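Local coordinates for Non-structural protein 11 (Prrsv 16244b, PDB 5EYI), which probably degrades viral polyuridine RNA as a uridylate-specific endoribonuclease, thereby helping the virus escape host double-stranded RNA sensors, at residues A[189-194]-A[199-204]; A[152-157]-A[163-168]; A[11-16]-A[24-29]; A[107-112]-A[116-121]. The protein carries 1 engineered substitution. One frame throughout, in Å; residues are numbered along the deposited sequence.

Interaction 1: residues A[189-194]-A[199-204]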
# COMPACT_ATOMS: atom_id res chain seq x y z
N GLU A 189 -8.67 -9.48 -5.89
CA GLU A 189 -7.74 -10.64 -5.89
C GLU A 189 -6.41 -10.37 -6.58
O GLU A 189 -5.35 -10.71 -6.05
CB GLU A 189 -8.37 -11.86 -6.59
CG GLU A 189 -9.22 -12.77 -5.71
CD GLU A 189 -10.06 -13.78 -6.52
OE1 GLU A 189 -10.22 -13.62 -7.76
OE2 GLU A 189 -10.59 -14.74 -5.90
N ALA A 190 -6.47 -9.76 -7.76
CA ALA A 190 -5.28 -9.44 -8.55
C ALA A 190 -4.30 -8.48 -7.87
O ALA A 190 -3.12 -8.41 -8.26
CB ALA A 190 -5.70 -8.88 -9.91
N TYR A 191 -4.78 -7.75 -6.86
CA TYR A 191 -3.94 -6.82 -6.10
C TYR A 191 -3.40 -7.37 -4.77
O TYR A 191 -2.54 -6.74 -4.16
CB TYR A 191 -4.73 -5.55 -5.81
CG TYR A 191 -5.31 -4.89 -7.04
CD1 TYR A 191 -4.50 -4.18 -7.92
CD2 TYR A 191 -6.66 -4.99 -7.34
CE1 TYR A 191 -5.02 -3.58 -9.05
CE2 TYR A 191 -7.19 -4.39 -8.46
CZ TYR A 191 -6.37 -3.68 -9.32
OH TYR A 191 -6.88 -3.07 -10.43
N LEU A 192 -3.89 -8.54 -4.35
CA LEU A 192 -3.62 -9.04 -2.99
C LEU A 192 -2.41 -9.97 -2.85
O LEU A 192 -2.19 -10.49 -1.76
CB LEU A 192 -4.86 -9.76 -2.44
CG LEU A 192 -6.13 -8.92 -2.29
CD1 LEU A 192 -7.23 -9.74 -1.64
CD2 LEU A 192 -5.89 -7.63 -1.51
N HIS A 193 -1.63 -10.18 -3.91
CA HIS A 193 -0.47 -11.08 -3.83
C HIS A 193 0.80 -10.42 -4.35
O HIS A 193 1.40 -10.90 -5.31
CB HIS A 193 -0.77 -12.39 -4.57
CG HIS A 193 -2.06 -13.01 -4.18
ND1 HIS A 193 -2.27 -13.58 -2.94
CD2 HIS A 193 -3.25 -13.09 -4.83
CE1 HIS A 193 -3.51 -14.02 -2.86
NE2 HIS A 193 -4.13 -13.74 -3.99
N PRO A 194 1.23 -9.32 -3.71
CA PRO A 194 2.42 -8.64 -4.20
C PRO A 194 3.69 -9.43 -3.89
O PRO A 194 3.76 -10.13 -2.87
CB PRO A 194 2.40 -7.32 -3.42
CG PRO A 194 1.80 -7.69 -2.11
CD PRO A 194 0.75 -8.72 -2.45
N LYS A 199 2.71 -2.93 -0.82
CA LYS A 199 2.52 -2.24 -2.09
C LYS A 199 1.32 -1.29 -2.06
O LYS A 199 0.30 -1.57 -1.42
CB LYS A 199 2.34 -3.25 -3.22
CG LYS A 199 2.37 -2.61 -4.60
CD LYS A 199 2.61 -3.63 -5.69
CE LYS A 199 2.68 -2.94 -7.05
NZ LYS A 199 2.97 -3.92 -8.14
N CYS A 200 1.46 -0.18 -2.78
CA CYS A 200 0.42 0.83 -2.92
C CYS A 200 -0.08 0.82 -4.36
O CYS A 200 0.64 1.21 -5.27
CB CYS A 200 0.98 2.21 -2.56
SG CYS A 200 -0.10 3.61 -2.96
N TRP A 201 -1.30 0.33 -4.57
CA TRP A 201 -1.92 0.34 -5.89
C TRP A 201 -2.77 1.60 -6.08
O TRP A 201 -3.45 2.02 -5.15
CB TRP A 201 -2.83 -0.87 -6.07
CG TRP A 201 -2.17 -2.21 -5.96
CD1 TRP A 201 -2.15 -3.03 -4.86
CD2 TRP A 201 -1.49 -2.92 -6.99
NE1 TRP A 201 -1.49 -4.20 -5.15
CE2 TRP A 201 -1.08 -4.16 -6.46
CE3 TRP A 201 -1.19 -2.62 -8.33
CZ2 TRP A 201 -0.37 -5.11 -7.21
CZ3 TRP A 201 -0.49 -3.55 -9.08
CH2 TRP A 201 -0.08 -4.79 -8.52
N LYS A 202 -2.74 2.19 -7.27
CA LYS A 202 -3.67 3.27 -7.62
C LYS A 202 -4.80 2.72 -8.48
O LYS A 202 -4.55 2.00 -9.45
CB LYS A 202 -2.96 4.41 -8.37
CG LYS A 202 -2.20 5.37 -7.48
CD LYS A 202 -2.44 6.83 -7.87
CE LYS A 202 -1.75 7.20 -9.18
NZ LYS A 202 -2.09 8.58 -9.61
N MET A 203 -6.04 3.03 -8.13
CA MET A 203 -7.19 2.57 -8.90
C MET A 203 -8.39 3.46 -8.62
O MET A 203 -8.29 4.44 -7.89
CB MET A 203 -7.50 1.09 -8.59
CG MET A 203 -7.83 0.78 -7.14
SD MET A 203 -7.84 -0.99 -6.77
CE MET A 203 -9.39 -1.43 -7.53
N MET A 204 -9.50 3.14 -9.26
CA MET A 204 -10.73 3.86 -9.04
C MET A 204 -11.77 2.95 -8.40
O MET A 204 -11.84 1.75 -8.71
CB MET A 204 -11.23 4.47 -10.35
CG MET A 204 -10.51 5.76 -10.72
SD MET A 204 -11.26 6.49 -12.18
CE MET A 204 -11.05 8.24 -11.86
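Ala-190 approaches the indole of Trp-201 through its carbonyl O, 4.4 Å from Trp-201 CZ2, and the next residue takes over the contact. Tyr-191 CB sits over the five-membered ring of Trp-201 as a CH-pi contact, 3.8 Å from the ring centroid. With CG of Tyr-191 beside the backbone N (chi1 -54°), the phenol ring turns its edge to the same indole face in a T-shaped pair with planes at 70°. The closest approach of the two side chains is Tyr-191 CD1 on Trp-201 CD2, 3.4 Å. Tyr-191 O receives a weak hydrogen bond from Trp-201 NE1 (2.9 Å), bent to 129° at the hydrogen. The sulfur of Met-203 lies over one face of the phenol, SD 4.1 Å from the ring centroid of Tyr-191, a Met-aromatic contact in which the methionine reaches back from the strand to meet the tyrosine. This loop, which follows strand 173-180, thus folds over strand 198-205, an outer strand of the three-stranded antiparallel sheet in the NendoU domain; Tyr-191 also reaches Leu-212 on the adjacent strand 208-215. Across the indole from the tyrosine, the extended chain of Lys-199 lays CE over the opposite Trp-201 face, enclosing the ring system between aromatic edge and aliphatic chain. Farther along, Pro-194 points toward the strand and its CB rests on Lys-199 CB at 4.1 Å, near the point where the chain turns back into the strand.

Interaction 2: residues A[152-157]-A[163-168]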
# COMPACT_ATOMS: atom_id res chain seq x y z
N TYR A 152 -17.01 -6.39 14.31
CA TYR A 152 -16.80 -5.22 15.16
C TYR A 152 -17.34 -3.89 14.57
O TYR A 152 -17.00 -2.81 15.07
CB TYR A 152 -15.31 -5.12 15.53
CG TYR A 152 -14.74 -6.44 16.00
CD1 TYR A 152 -15.37 -7.19 17.00
CD2 TYR A 152 -13.57 -6.97 15.44
CE1 TYR A 152 -14.86 -8.40 17.42
CE2 TYR A 152 -13.05 -8.19 15.85
CZ TYR A 152 -13.71 -8.90 16.84
OH TYR A 152 -13.22 -10.11 17.27
N LEU A 153 -18.21 -3.96 13.57
CA LEU A 153 -18.70 -2.76 12.90
C LEU A 153 -19.86 -2.14 13.66
O LEU A 153 -20.60 -2.84 14.34
CB LEU A 153 -19.16 -3.08 11.48
CG LEU A 153 -18.13 -3.67 10.53
CD1 LEU A 153 -18.78 -3.78 9.17
CD2 LEU A 153 -16.85 -2.84 10.49
N PRO A 154 -20.02 -0.81 13.55
CA PRO A 154 -21.16 -0.13 14.18
C PRO A 154 -22.43 -0.30 13.35
O PRO A 154 -22.37 -0.76 12.21
CB PRO A 154 -20.73 1.32 14.18
CG PRO A 154 -19.89 1.46 12.96
CD PRO A 154 -19.18 0.14 12.79
N ARG A 155 -23.56 0.09 13.91
CA ARG A 155 -24.84 -0.01 13.21
C ARG A 155 -24.99 0.97 12.03
O ARG A 155 -25.63 0.63 11.05
CB ARG A 155 -26.01 0.11 14.19
CG ARG A 155 -26.23 -1.16 15.00
CD ARG A 155 -27.19 -0.93 16.15
NE ARG A 155 -28.54 -0.58 15.70
CZ ARG A 155 -29.56 -1.42 15.53
NH1 ARG A 155 -29.44 -2.73 15.75
NH2 ARG A 155 -30.73 -0.95 15.12
N VAL A 156 -24.42 2.17 12.12
CA VAL A 156 -24.53 3.14 11.02
C VAL A 156 -23.20 3.25 10.31
O VAL A 156 -22.18 3.55 10.92
CB VAL A 156 -25.20 4.52 11.38
CG1 VAL A 156 -25.29 4.78 12.87
CG2 VAL A 156 -24.59 5.72 10.65
N LEU A 157 -23.22 2.94 9.02
CA LEU A 157 -22.07 3.02 8.14
C LEU A 157 -22.29 4.19 7.18
O LEU A 157 -23.34 4.27 6.54
CB LEU A 157 -21.91 1.72 7.35
CG LEU A 157 -21.73 0.46 8.21
CD1 LEU A 157 -21.63 -0.79 7.33
CD2 LEU A 157 -20.50 0.56 9.11
N ALA A 163 -15.74 4.46 3.34
CA ALA A 163 -16.37 4.93 4.56
C ALA A 163 -15.34 4.91 5.68
O ALA A 163 -14.45 4.06 5.67
CB ALA A 163 -17.54 4.02 4.93
N VAL A 164 -15.47 5.84 6.62
CA VAL A 164 -14.61 5.90 7.80
C VAL A 164 -15.45 5.63 9.04
O VAL A 164 -16.49 6.26 9.24
CB VAL A 164 -13.88 7.25 7.89
CG1 VAL A 164 -13.07 7.34 9.18
CG2 VAL A 164 -12.97 7.42 6.67
N VAL A 165 -14.97 4.72 9.88
CA VAL A 165 -15.76 4.15 10.95
C VAL A 165 -14.87 3.80 12.16
O VAL A 165 -13.66 3.56 12.01
CB VAL A 165 -16.58 2.97 10.35
CG1 VAL A 165 -16.19 1.60 10.87
CG2 VAL A 165 -18.07 3.23 10.41
N GLY A 166 -15.46 3.83 13.35
CA GLY A 166 -14.84 3.28 14.55
C GLY A 166 -15.32 1.85 14.72
O GLY A 166 -16.44 1.52 14.35
N VAL A 167 -14.45 1.01 15.27
CA VAL A 167 -14.76 -0.42 15.42
C VAL A 167 -14.52 -0.83 16.86
O VAL A 167 -13.63 -0.29 17.51
CB VAL A 167 -13.94 -1.30 14.44
CG1 VAL A 167 -14.41 -1.07 13.02
CG2 VAL A 167 -12.44 -1.03 14.54
N SER A 168 -15.31 -1.78 17.34
CA SER A 168 -15.32 -2.16 18.76
C SER A 168 -15.52 -3.66 18.96
O SER A 168 -16.44 -4.26 18.39
CB SER A 168 -16.43 -1.39 19.50
OG SER A 168 -16.65 -1.89 20.83
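The CG corner of the Pro-154 ring meets the CG2 methyl of Val-165 at 3.6 Å. That methyl is the main bump on the strand: it fits the notch between the Pro-154 ring and the isobutyl end of Leu-157, where Leu-157 CD2 lies 3.8 Å from Val-165 CG2. The second methyl, CG1 of Val-165, meets the proline at CD, and Pro-154 CD also lies 3.4 Å from Gly-166 O. The CG-CD edge of the pyrrolidine is therefore matched to both methyls of Val-165 and the Gly-166 carbonyl. Farther along, Leu-153 and Val-167 run alongside each other, with CD2 of the leucine 3.9 Å from CG1 of the valine. Val-167 CG1 is turned beside its own backbone N (chi1 -69°), within reach of both the leucine methyl and Tyr-152 O. Tyr-152 packs CB, 3.2 Å from Ser-168 O, and the near ring atoms CG and CD1 on that oxygen, while the far end of the ring leads away. Val-167 also touches Ala-175, a predicted active-site position whose residue has been changed here, consistent with the strand backing the predicted catalytic site. The polar tie is Ser-168 N to Tyr-152 O, 3.0 Å and nearly straight at 163°, in the carbonyl plane and on a lone pair; Val-167 CA adds a CA-H...O contact to the same oxygen. Pro-154 has no N-H to offer Gly-166 O; its own O accepts a hydrogen bond from Arg-115 NH1. One directional bond thus holds the Ser-168 end, and within this pair of segments the remaining contacts are mostly apolar.

Interaction 3: residues A[11-16]-A[24-29]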
# COMPACT_ATOMS: atom_id res chain seq x y z
N VAL A 11 -21.59 7.41 -6.97
CA VAL A 11 -20.97 7.15 -8.28
C VAL A 11 -21.06 8.41 -9.14
O VAL A 11 -20.05 8.85 -9.71
CB VAL A 11 -21.64 5.96 -9.01
CG1 VAL A 11 -21.33 5.96 -10.50
CG2 VAL A 11 -21.20 4.64 -8.40
N ALA A 12 -22.26 8.97 -9.24
CA ALA A 12 -22.48 10.21 -10.00
C ALA A 12 -21.72 11.38 -9.38
O ALA A 12 -21.10 12.14 -10.10
CB ALA A 12 -23.97 10.53 -10.09
N HIS A 13 -21.76 11.50 -8.04
CA HIS A 13 -21.06 12.59 -7.35
C HIS A 13 -19.56 12.56 -7.69
O HIS A 13 -18.99 13.60 -8.03
CB HIS A 13 -21.21 12.51 -5.83
CG HIS A 13 -22.60 12.66 -5.33
ND1 HIS A 13 -23.63 13.18 -6.09
CD2 HIS A 13 -23.14 12.36 -4.12
CE1 HIS A 13 -24.74 13.18 -5.38
NE2 HIS A 13 -24.47 12.70 -4.18
N ASN A 14 -18.96 11.38 -7.66
CA ASN A 14 -17.54 11.23 -7.99
C ASN A 14 -17.19 11.66 -9.41
O ASN A 14 -16.04 11.98 -9.68
CB ASN A 14 -17.08 9.78 -7.74
CG ASN A 14 -17.16 9.38 -6.27
OD1 ASN A 14 -17.18 10.23 -5.38
ND2 ASN A 14 -17.23 8.10 -6.00
N LEU A 15 -18.17 11.64 -10.32
CA LEU A 15 -18.00 12.19 -11.69
C LEU A 15 -18.43 13.67 -11.84
O LEU A 15 -18.36 14.21 -12.93
CB LEU A 15 -18.78 11.32 -12.69
CG LEU A 15 -18.25 9.90 -12.90
CD1 LEU A 15 -19.27 9.04 -13.63
CD2 LEU A 15 -16.94 9.92 -13.65
N GLY A 16 -18.85 14.30 -10.75
CA GLY A 16 -19.23 15.71 -10.75
C GLY A 16 -20.69 16.00 -11.06
O GLY A 16 -21.03 17.13 -11.43
N THR A 24 -34.87 10.50 -8.39
CA THR A 24 -35.23 10.96 -7.05
C THR A 24 -34.08 10.94 -6.06
O THR A 24 -34.09 11.72 -5.11
CB THR A 24 -36.41 10.17 -6.45
OG1 THR A 24 -36.11 8.76 -6.46
CG2 THR A 24 -37.67 10.44 -7.25
N GLN A 25 -33.09 10.07 -6.28
CA GLN A 25 -31.96 9.97 -5.35
C GLN A 25 -30.96 11.13 -5.48
O GLN A 25 -30.04 11.24 -4.68
CB GLN A 25 -31.25 8.60 -5.45
CG GLN A 25 -30.34 8.38 -6.67
CD GLN A 25 -31.06 7.73 -7.84
OE1 GLN A 25 -32.23 8.02 -8.09
NE2 GLN A 25 -30.36 6.86 -8.56
N PHE A 26 -31.13 11.96 -6.49
CA PHE A 26 -30.31 13.15 -6.65
C PHE A 26 -31.10 14.41 -6.36
O PHE A 26 -32.32 14.37 -6.25
CB PHE A 26 -29.73 13.16 -8.06
CG PHE A 26 -28.79 12.03 -8.32
CD1 PHE A 26 -27.52 12.04 -7.76
CD2 PHE A 26 -29.18 10.95 -9.10
CE1 PHE A 26 -26.65 10.99 -7.99
CE2 PHE A 26 -28.31 9.89 -9.33
CZ PHE A 26 -27.04 9.91 -8.78
N ALA A 27 -30.39 15.53 -6.21
CA ALA A 27 -31.00 16.83 -5.94
C ALA A 27 -31.86 17.24 -7.13
O ALA A 27 -31.36 17.28 -8.25
CB ALA A 27 -29.91 17.87 -5.71
N LYS A 28 -33.15 17.49 -6.90
CA LYS A 28 -34.06 17.82 -8.00
C LYS A 28 -33.68 19.17 -8.59
O LYS A 28 -33.39 20.11 -7.85
CB LYS A 28 -35.54 17.83 -7.55
CG LYS A 28 -36.52 18.02 -8.72
CD LYS A 28 -37.96 17.72 -8.33
CE LYS A 28 -38.94 18.10 -9.43
N LEU A 29 -33.66 19.24 -9.92
CA LEU A 29 -33.41 20.47 -10.66
C LEU A 29 -34.59 20.70 -11.61
O LEU A 29 -35.04 19.76 -12.27
CB LEU A 29 -32.12 20.34 -11.48
CG LEU A 29 -31.63 21.57 -12.25
CD1 LEU A 29 -31.10 22.65 -11.30
CD2 LEU A 29 -30.57 21.20 -13.27
O HOH W 1 -27.60 12.57 -3.61
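Ala-12 and Phe-26 mark the nearest backbone approach, their CA atoms 9.0 Å apart, and the contact is made by side chains and one water. The first segment holds the end of helix 9-14 and the two residues after it, closed by a Schellman motif at Gly-16, where phi is +89° and Gly-16 N bonds His-13 O. The other runs as a turn into the short strand 27-28. Phe-26 turns its CG beside its own backbone N (chi1 -65°) and reaches for the helix with the far end of its ring. Ala-12 CB lies 3.4 Å from Phe-26 CZ and equally close to CE1, approaching the ring obliquely. The imidazole of His-13 and the phenyl pass one another in antiparallel sense: His-13 CE1 sits at the ring edge, near the plane, 3.8 Å from Phe-26 CD1. The imidazole is held at both nitrogens, ND1 by Phe-17 O and NE2 by a water at 3.2 Å. That water, in the imidazole plane, donates a 3.0 Å hydrogen bond to Gln-25 O and so bridges helix and turn. In the nsp11 N-terminal domain, this contact lies against strands 39-41 and 51-55: Val-40 touches both Ala-12 and Phe-26, Leu-52 touches Ala-12, and Tyr-18 stacks on His-13 just before strand 19-20, the parallel partner of strand 27-28.

Interaction 4: residues A[107-112]-A[116-121]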
# COMPACT_ATOMS: atom_id res chain seq x y z
N THR A 107 -21.16 -2.17 -4.07
CA THR A 107 -22.18 -3.18 -4.36
C THR A 107 -23.58 -2.84 -3.89
O THR A 107 -24.51 -3.62 -4.13
CB THR A 107 -21.78 -4.51 -3.73
OG1 THR A 107 -21.56 -4.32 -2.33
CG2 THR A 107 -20.51 -5.03 -4.37
N GLY A 108 -23.75 -1.70 -3.22
CA GLY A 108 -25.04 -1.32 -2.65
C GLY A 108 -25.31 -1.87 -1.26
O GLY A 108 -26.35 -1.55 -0.66
N ARG A 109 -24.38 -2.66 -0.73
CA ARG A 109 -24.59 -3.30 0.58
C ARG A 109 -24.64 -2.31 1.73
O ARG A 109 -25.45 -2.47 2.67
CB ARG A 109 -23.53 -4.35 0.85
CG ARG A 109 -23.85 -5.67 0.18
CD ARG A 109 -22.80 -6.70 0.45
NE ARG A 109 -21.59 -6.47 -0.33
CZ ARG A 109 -20.56 -7.31 -0.37
NH1 ARG A 109 -20.61 -8.46 0.30
NH2 ARG A 109 -19.49 -7.01 -1.11
N ILE A 110 -23.78 -1.29 1.67
CA ILE A 110 -23.82 -0.22 2.67
C ILE A 110 -25.20 0.48 2.67
O ILE A 110 -25.79 0.66 3.72
CB ILE A 110 -22.65 0.77 2.47
CG1 ILE A 110 -21.34 0.12 2.91
CG2 ILE A 110 -22.86 2.05 3.27
CD1 ILE A 110 -20.10 0.76 2.32
N GLU A 111 -25.72 0.82 1.49
CA GLU A 111 -26.95 1.61 1.41
C GLU A 111 -28.16 0.83 1.93
O GLU A 111 -29.00 1.41 2.60
CB GLU A 111 -27.21 2.14 0.00
CG GLU A 111 -26.31 3.32 -0.40
CD GLU A 111 -24.90 2.91 -0.78
OE1 GLU A 111 -24.59 1.69 -0.80
OE2 GLU A 111 -24.08 3.81 -1.06
N VAL A 112 -28.24 -0.47 1.64
CA VAL A 112 -29.34 -1.30 2.18
C VAL A 112 -29.04 -1.94 3.52
O VAL A 112 -29.92 -2.56 4.09
CB VAL A 112 -29.83 -2.38 1.18
CG1 VAL A 112 -30.16 -1.75 -0.16
CG2 VAL A 112 -28.84 -3.51 1.00
N GLU A 116 -23.90 -9.34 4.38
CA GLU A 116 -23.64 -10.71 3.97
C GLU A 116 -22.66 -10.72 2.81
O GLU A 116 -22.58 -9.76 2.03
CB GLU A 116 -24.94 -11.39 3.54
CG GLU A 116 -26.08 -11.33 4.55
CD GLU A 116 -25.74 -11.98 5.88
OE1 GLU A 116 -25.11 -13.06 5.90
OE2 GLU A 116 -26.11 -11.40 6.93
N TYR A 117 -21.93 -11.81 2.69
CA TYR A 117 -21.14 -12.11 1.51
C TYR A 117 -22.08 -12.27 0.31
O TYR A 117 -23.20 -12.73 0.47
CB TYR A 117 -20.35 -13.40 1.70
CG TYR A 117 -19.26 -13.30 2.75
CD1 TYR A 117 -18.13 -12.51 2.54
CD2 TYR A 117 -19.35 -14.01 3.94
CE1 TYR A 117 -17.13 -12.42 3.49
CE2 TYR A 117 -18.35 -13.93 4.90
CZ TYR A 117 -17.24 -13.15 4.67
OH TYR A 117 -16.25 -13.07 5.62
N LEU A 118 -21.64 -11.85 -0.87
CA LEU A 118 -22.48 -12.00 -2.05
C LEU A 118 -22.48 -13.44 -2.55
O LEU A 118 -23.44 -13.86 -3.17
CB LEU A 118 -22.05 -11.05 -3.18
CG LEU A 118 -22.12 -9.55 -2.86
CD1 LEU A 118 -21.82 -8.75 -4.11
CD2 LEU A 118 -23.48 -9.15 -2.30
N ASP A 119 -21.41 -14.18 -2.28
CA ASP A 119 -21.31 -15.58 -2.68
C ASP A 119 -20.15 -16.28 -1.95
O ASP A 119 -19.43 -15.64 -1.16
CB ASP A 119 -21.18 -15.70 -4.21
CG ASP A 119 -19.97 -14.95 -4.77
OD1 ASP A 119 -18.95 -14.78 -4.09
OD2 ASP A 119 -20.04 -14.54 -5.94
N ASP A 120 -19.97 -17.57 -2.22
CA ASP A 120 -18.88 -18.36 -1.63
C ASP A 120 -17.50 -17.88 -2.04
O ASP A 120 -16.55 -17.98 -1.25
CB ASP A 120 -18.96 -19.84 -2.01
CG ASP A 120 -20.02 -20.58 -1.25
OD1 ASP A 120 -20.26 -20.27 -0.06
OD2 ASP A 120 -20.61 -21.51 -1.86
N ARG A 121 -17.39 -17.39 -3.26
CA ARG A 121 -16.11 -16.88 -3.74
C ARG A 121 -15.62 -15.70 -2.89
O ARG A 121 -14.43 -15.63 -2.55
CB ARG A 121 -16.21 -16.50 -5.21
CG ARG A 121 -14.87 -16.41 -5.91
CD ARG A 121 -15.04 -15.85 -7.31
NE ARG A 121 -13.76 -15.52 -7.92
CZ ARG A 121 -13.59 -14.77 -9.02
NH1 ARG A 121 -14.63 -14.24 -9.66
NH2 ARG A 121 -12.36 -14.54 -9.47
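Arg-109 meets Leu-118 and Glu-116 along the outer half of its side chain. From CB, which points toward the 116-121 segment, the chain runs out through CG to CD, where it first touches its partners: CD is 3.7 Å from Leu-118 CD2 and also close to Glu-116 O. A bend at chi3 (-75°) then swings the guanidinium so that its face lies against the leucine and its edges meet oxygens. NE gives a hydrogen bond of 2.9 Å to Thr-107 OG1, lying close to the guanidinium plane. CZ lies beneath Leu-118 CG, which stands 3.6 Å above the plane and over its centre. NH1 donates to Glu-116 O at 2.9 Å (158° at the hydrogen), with the oxygen in the guanidinium plane though the donor is tilted from that of the carbonyl; the same nitrogen forms a salt bridge with Glu-122. NH2 hydrogen-bonds Asp-182 O. With bonds from NE, NH1 and NH2, rotation of the group should be well restrained, and the carboxylate of Glu-122 probably offsets its buried charge. Thr-107 adds a tip-to-tip contact, CG2 to Leu-118 CD1 at 4.0 Å, and its OG1 also bonds Asp-182 O. The arrangement is a buried arginine bridging the N-terminal ends of two helices of the NendoU domain, each with its N-cap residue: Gly-108 is the N-cap of helix 109-112, and Asp-119 is that of helix 120-128, where its OD1 caps Glu-122 N.

Along the chain the contacts come in series: interaction 3 in the N-terminal domain, then 4, 2 and 1 in the NendoU domain. Interactions 2 and 4 are neighbours, with centres about 16 Å apart, and touch where Leu-157 O packs on Ile-110 CG2. Interactions 4 and 1 lie about 21 Å apart, joined by the salt bridge of Arg-121 NH2 with Glu-189 OE1, so interaction 4 is linked to both other NendoU contacts. Interaction 3 lies across the chain's centre from interaction 1, their centres about 29 Å apart. Interactions 1 and 2 involve different antiparallel sheets; interaction 2 is the one adjoining the predicted active site.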